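SusD homolog (Bacteroides thetaiotaomicron, PDB 3EHM) probably binds mucin O-glycans, as a SusD-family outer-membrane lipoprotein of a gut bacterium that uses these host sugars. Local coordinates at residues A[269-274]-A[328-333]; A[306-311]-A[401-406]. One frame throughout, in Å; residues are numbered along the deposited sequence.

Residues 306-311 of contact 2 also touch contact 1: one backbone bond, V310 N to M272 O, probably ties them to strand 270-272, and F308 N reaches S329 OG, while the same residues receive the loop 401-406. The centre of contact 1 lies about 17 Å, and that of contact 2 about 24 Å, from the centre of the chain, and most touching residues of both are buried. Their chemistry differs. Contact 1 joins a short strand to a loop through a backbone hydrogen bond and two stacked arginines; contact 2 joins two loops through tyrosines, a lysine over a phenylalanine, and water bridges. Their centres lie 11 Å apart, and the segments alternate along the chain.

Contact 1. Residues A[269-274]-A[328-333]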
loop_
_atom_site.group_PDB
_atom_site.type_symbol
_atom_site.label_atom_id
_atom_site.label_comp_id
_atom_site.label_asym_id
_atom_site.label_seq_id
_atom_site.Cartn_x
_atom_site.Cartn_y
_atom_site.Cartn_z
ATOM N N GLU A 269 -4.844 10.278 -16.713
ATOM C CA GLU A 269 -5.826 9.401 -16.093
ATOM C C GLU A 269 -5.815 9.393 -14.566
ATOM O O GLU A 269 -6.839 9.135 -13.945
ATOM C CB GLU A 269 -5.652 7.972 -16.635
ATOM C CG GLU A 269 -5.812 7.891 -18.161
ATOM C CD GLU A 269 -5.571 6.502 -18.736
ATOM O OE1 GLU A 269 -4.625 5.818 -18.290
ATOM O OE2 GLU A 269 -6.321 6.101 -19.651
ATOM N N THR A 270 -4.674 9.680 -13.950
ATOM C CA THR A 270 -4.617 9.680 -12.493
ATOM C C THR A 270 -4.710 11.075 -11.889
ATOM O O THR A 270 -3.901 11.951 -12.185
ATOM C CB THR A 270 -3.343 8.981 -11.989
ATOM O OG1 THR A 270 -3.400 7.595 -12.347
ATOM C CG2 THR A 270 -3.229 9.097 -10.469
ATOM N N ARG A 271 -5.704 11.260 -11.025
ATOM C CA ARG A 271 -5.951 12.541 -10.373
ATOM C C ARG A 271 -6.193 12.338 -8.875
ATOM O O ARG A 271 -6.209 11.204 -8.393
ATOM C CB ARG A 271 -7.167 13.205 -11.025
ATOM C CG ARG A 271 -6.985 13.510 -12.523
ATOM C CD ARG A 271 -6.008 14.662 -12.712
ATOM N NE ARG A 271 -5.808 15.060 -14.107
ATOM C CZ ARG A 271 -4.795 14.652 -14.869
ATOM N NH1 ARG A 271 -3.881 13.821 -14.383
ATOM N NH2 ARG A 271 -4.672 15.106 -16.111
HETATM N N MSE A 272 -6.374 13.436 -8.143
HETATM C CA MSE A 272 -6.610 13.376 -6.696
HETATM C C MSE A 272 -7.937 12.690 -6.368
HETATM O O MSE A 272 -8.974 13.019 -6.945
HETATM C CB MSE A 272 -6.604 14.792 -6.103
HETATM C CG MSE A 272 -6.809 14.841 -4.590
HETATM SE SE MSE A 272 -6.880 16.667 -3.921
HETATM C CE MSE A 272 -8.515 17.232 -4.788
ATOM N N GLY A 273 -7.892 11.744 -5.436
ATOM C CA GLY A 273 -9.084 11.010 -5.040
ATOM C C GLY A 273 -9.987 11.753 -4.071
ATOM O O GLY A 273 -9.523 12.573 -3.282
ATOM N N ALA A 274 -11.281 11.443 -4.117
ATOM C CA ALA A 274 -12.270 12.101 -3.263
ATOM C C ALA A 274 -12.083 11.811 -1.782
ATOM O O ALA A 274 -12.176 12.711 -0.949
ATOM C CB ALA A 274 -13.673 11.699 -3.691
ATOM N N ALA A 328 -8.482 18.285 -13.097
ATOM C CA ALA A 328 -8.807 18.160 -11.684
ATOM C C ALA A 328 -7.451 18.190 -10.986
ATOM O O ALA A 328 -6.414 18.152 -11.653
ATOM C CB ALA A 328 -9.507 16.831 -11.417
ATOM N N SER A 329 -7.447 18.267 -9.660
ATOM C CA SER A 329 -6.184 18.283 -8.926
ATOM C C SER A 329 -5.378 17.038 -9.294
ATOM O O SER A 329 -5.941 15.958 -9.484
ATOM C CB SER A 329 -6.447 18.310 -7.417
ATOM O OG SER A 329 -7.020 19.547 -7.030
ATOM N N ARG A 330 -4.063 17.195 -9.399
ATOM C CA ARG A 330 -3.181 16.090 -9.756
ATOM C C ARG A 330 -2.162 15.826 -8.666
ATOM O O ARG A 330 -1.797 16.726 -7.920
ATOM C CB ARG A 330 -2.388 16.413 -11.025
ATOM C CG ARG A 330 -3.198 16.927 -12.182
ATOM C CD ARG A 330 -2.294 17.157 -13.384
ATOM N NE ARG A 330 -3.027 17.745 -14.500
ATOM C CZ ARG A 330 -2.559 17.832 -15.740
ATOM N NH1 ARG A 330 -1.352 17.363 -16.025
ATOM N NH2 ARG A 330 -3.298 18.389 -16.689
ATOM N N PRO A 331 -1.683 14.578 -8.564
ATOM C CA PRO A 331 -0.683 14.280 -7.539
ATOM C C PRO A 331 0.574 15.059 -7.925
ATOM O O PRO A 331 0.912 15.138 -9.110
ATOM C CB PRO A 331 -0.473 12.773 -7.691
ATOM C CG PRO A 331 -1.796 12.291 -8.195
ATOM C CD PRO A 331 -2.154 13.345 -9.215
ATOM N N LYS A 332 1.244 15.662 -6.950
ATOM C CA LYS A 332 2.475 16.382 -7.239
ATOM C C LYS A 332 3.578 15.342 -7.340
ATOM O O LYS A 332 3.744 14.511 -6.442
ATOM C CB LYS A 332 2.811 17.375 -6.125
ATOM C CG LYS A 332 2.031 18.668 -6.195
ATOM C CD LYS A 332 2.574 19.695 -5.205
ATOM C CE LYS A 332 1.874 21.036 -5.375
ATOM N NZ LYS A 332 2.311 22.022 -4.353
ATOM N N VAL A 333 4.318 15.372 -8.440
ATOM C CA VAL A 333 5.393 14.418 -8.640
ATOM C C VAL A 333 6.236 14.813 -9.847
ATOM O O VAL A 333 5.744 15.453 -10.777
ATOM C CB VAL A 333 4.827 12.983 -8.866
ATOM C CG1 VAL A 333 3.920 12.959 -10.100
ATOM C CG2 VAL A 333 5.964 11.987 -9.035
#
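R271 lies alongside R330 from CD outward, both side chains running the same way. Its CB starts 3.4 Å from S329 O and CG stays near that oxygen; the chain then bends at chi2 (-72°), which brings CD to 3.6 Å from R330 CG. NE follows over the same methylene, CZ comes above R330 NE, and NH2 ends 3.5 Å from R330 CZ. The two guanidinium groups are therefore stacked, their planes 13° apart. The carbonyls that R271 donates to probably offset the repulsion: NH1 gives a bond to T270 O at 2.9 Å, nearly in its own guanidinium plane, and another to V264 O, while NH2 donates to K326 O. Shortened to alanine here, the side chain would lose the NH1 bonds to T270 O and V264 O, and is likely to leave R330 without the flat group over one face.

Strand 270-272 pairs antiparallel with strand 67-69, and the loop 328-333 runs nearly perpendicular to it, so the two meet at one backbone bond instead of a ladder: M272 N to S329 O, 2.9 Å and almost straight at 169°. Beyond it the selenomethionine M272, long and flexible, curls its CE to 3.5 Å from S329 CB; the small serine admits it and turns OG to F308 N. Toward the start of the strand, P331, with no N-H to offer, sets its ring CD 3.7 Å from T270 O and its CG against the methyl of T270.

Contact 2. Residues A[306-311]-A[401-406]; sequences GYFPVA and NYKYGT
K403 folds over one face of the F308 ring, its chain bent at chi3 (64°) and again at chi4 so that methylene and ammonium both lie above the aromatic surface. CD makes a CH-pi contact, and NZ a cation-pi contact 3.9 Å from the ring centroid. G306 O sits over the centre of the opposite face, so the phenylalanine is held between a lysine and a peptide carbonyl. Lysine suits this partly exposed place because its alkyl chain packs while its charge also finds the ring of Y297.

Y404 crosses F308 at about a right angle, its OH 3.5 Å from F308 CB. The edges of two tyrosine rings converge on one carbonyl: P309 O lies 3.3 Å from Y402 CE1 and 3.5 Å from Y404 CE1, near the plane of each ring. With CG anti to the backbone N (chi1 -169°), Y402 reaches past this carbonyl to accept a hydrogen bond at OH from A311 N, 3.0 Å long and nearly straight at 173°. The small A311 lets its CB rest against Y402 CZ. V310 offers CG2 to Y404 CD1.

Two waters bridge the segments: one donates to both Y307 O and N401 OD1, the other donates to P309 O and weakly accepts from K403 N. Two irregular loops of the mainly helical SusD-like fold are thus docked by tyrosine rings, one backbone-to-hydroxyl bond and a lysine on a phenylalanine.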
loop_
_atom_site.group_PDB
_atom_site.type_symbol
_atom_site.label_atom_id
_atom_site.label_comp_id
_atom_site.label_asym_id
_atom_site.label_seq_id
_atom_site.Cartn_x
_atom_site.Cartn_y
_atom_site.Cartn_z
ATOM N N GLY A 306 -8.884 25.532 -7.590
ATOM C CA GLY A 306 -9.071 24.931 -6.282
ATOM C C GLY A 306 -8.763 23.449 -6.291
ATOM O O GLY A 306 -8.365 22.894 -7.315
ATOM N N TYR A 307 -8.938 22.802 -5.146
ATOM C CA TYR A 307 -8.684 21.370 -5.037
ATOM C C TYR A 307 -9.935 20.599 -5.442
ATOM O O TYR A 307 -10.884 20.490 -4.668
ATOM C CB TYR A 307 -8.267 21.042 -3.602
ATOM C CG TYR A 307 -6.923 21.637 -3.256
ATOM C CD1 TYR A 307 -5.746 21.064 -3.737
ATOM C CD2 TYR A 307 -6.827 22.813 -2.504
ATOM C CE1 TYR A 307 -4.511 21.640 -3.487
ATOM C CE2 TYR A 307 -5.591 23.400 -2.247
ATOM C CZ TYR A 307 -4.438 22.807 -2.745
ATOM O OH TYR A 307 -3.211 23.378 -2.513
ATOM N N PHE A 308 -9.924 20.080 -6.669
ATOM C CA PHE A 308 -11.051 19.338 -7.232
ATOM C C PHE A 308 -10.735 17.849 -7.366
ATOM O O PHE A 308 -9.895 17.454 -8.174
ATOM C CB PHE A 308 -11.396 19.887 -8.621
ATOM C CG PHE A 308 -11.552 21.385 -8.669
ATOM C CD1 PHE A 308 -11.057 22.108 -9.749
ATOM C CD2 PHE A 308 -12.198 22.072 -7.645
ATOM C CE1 PHE A 308 -11.202 23.497 -9.814
ATOM C CE2 PHE A 308 -12.351 23.463 -7.699
ATOM C CZ PHE A 308 -11.850 24.173 -8.786
ATOM N N PRO A 309 -11.420 17.004 -6.584
ATOM C CA PRO A 309 -11.185 15.559 -6.640
ATOM C C PRO A 309 -12.014 14.831 -7.696
ATOM O O PRO A 309 -12.967 15.378 -8.250
ATOM C CB PRO A 309 -11.553 15.111 -5.235
ATOM C CG PRO A 309 -12.734 15.985 -4.937
ATOM C CD PRO A 309 -12.276 17.351 -5.434
ATOM N N VAL A 310 -11.624 13.591 -7.968
ATOM C CA VAL A 310 -12.328 12.731 -8.908
ATOM C C VAL A 310 -12.831 11.584 -8.038
ATOM O O VAL A 310 -12.078 11.026 -7.235
ATOM C CB VAL A 310 -11.383 12.208 -10.008
ATOM C CG1 VAL A 310 -12.112 11.217 -10.906
ATOM C CG2 VAL A 310 -10.871 13.382 -10.841
ATOM N N ALA A 311 -14.105 11.246 -8.182
ATOM C CA ALA A 311 -14.703 10.199 -7.365
ATOM C C ALA A 311 -14.086 8.823 -7.577
ATOM O O ALA A 311 -13.517 8.537 -8.634
ATOM C CB ALA A 311 -16.203 10.150 -7.611
ATOM N N ASN A 401 -20.765 20.311 -5.240
ATOM C CA ASN A 401 -19.307 20.415 -5.245
ATOM C C ASN A 401 -18.590 19.531 -6.266
ATOM O O ASN A 401 -17.542 19.913 -6.783
ATOM C CB ASN A 401 -18.749 20.110 -3.850
ATOM C CG ASN A 401 -17.306 20.553 -3.693
ATOM O OD1 ASN A 401 -16.493 19.863 -3.075
ATOM N ND2 ASN A 401 -16.982 21.720 -4.243
ATOM N N TYR A 402 -19.130 18.351 -6.548
ATOM C CA TYR A 402 -18.489 17.469 -7.514
ATOM C C TYR A 402 -18.814 17.969 -8.918
ATOM O O TYR A 402 -19.975 18.044 -9.306
ATOM C CB TYR A 402 -18.966 16.029 -7.346
ATOM C CG TYR A 402 -18.123 15.061 -8.140
ATOM C CD1 TYR A 402 -16.760 14.932 -7.879
ATOM C CD2 TYR A 402 -18.674 14.302 -9.172
ATOM C CE1 TYR A 402 -15.962 14.076 -8.623
ATOM C CE2 TYR A 402 -17.882 13.437 -9.928
ATOM C CZ TYR A 402 -16.527 13.330 -9.647
ATOM O OH TYR A 402 -15.730 12.493 -10.389
ATOM N N LYS A 403 -17.785 18.297 -9.686
ATOM C CA LYS A 403 -18.006 18.839 -11.017
ATOM C C LYS A 403 -17.835 17.917 -12.218
ATOM O O LYS A 403 -17.999 18.358 -13.352
ATOM C CB LYS A 403 -17.125 20.078 -11.197
ATOM C CG LYS A 403 -15.805 20.003 -10.443
ATOM C CD LYS A 403 -14.949 21.244 -10.659
ATOM C CE LYS A 403 -15.589 22.506 -10.096
ATOM N NZ LYS A 403 -15.559 22.570 -8.611
ATOM N N TYR A 404 -17.540 16.643 -11.988
ATOM C CA TYR A 404 -17.332 15.729 -13.108
ATOM C C TYR A 404 -18.405 14.662 -13.265
ATOM O O TYR A 404 -18.128 13.547 -13.708
ATOM C CB TYR A 404 -15.951 15.084 -12.977
ATOM C CG TYR A 404 -14.868 16.110 -12.734
ATOM C CD1 TYR A 404 -14.076 16.058 -11.589
ATOM C CD2 TYR A 404 -14.673 17.167 -13.623
ATOM C CE1 TYR A 404 -13.121 17.037 -11.329
ATOM C CE2 TYR A 404 -13.720 18.154 -13.373
ATOM C CZ TYR A 404 -12.951 18.083 -12.225
ATOM O OH TYR A 404 -12.026 19.063 -11.959
ATOM N N GLY A 405 -19.638 15.013 -12.916
ATOM C CA GLY A 405 -20.727 14.067 -13.037
ATOM C C GLY A 405 -21.628 14.105 -11.825
ATOM O O GLY A 405 -21.503 14.992 -10.985
ATOM N N THR A 406 -22.534 13.138 -11.735
ATOM C CA THR A 406 -23.470 13.064 -10.622
ATOM C C THR A 406 -22.950 12.134 -9.536
ATOM O O THR A 406 -22.980 10.911 -9.686
ATOM C CB THR A 406 -24.841 12.561 -11.097
ATOM O OG1 THR A 406 -25.379 13.490 -12.047
ATOM C CG2 THR A 406 -25.795 12.430 -9.928
HETATM O O HOH W 1 -13.708 20.580 -4.314
HETATM O O HOH W 2 -14.853 17.725 -8.156
#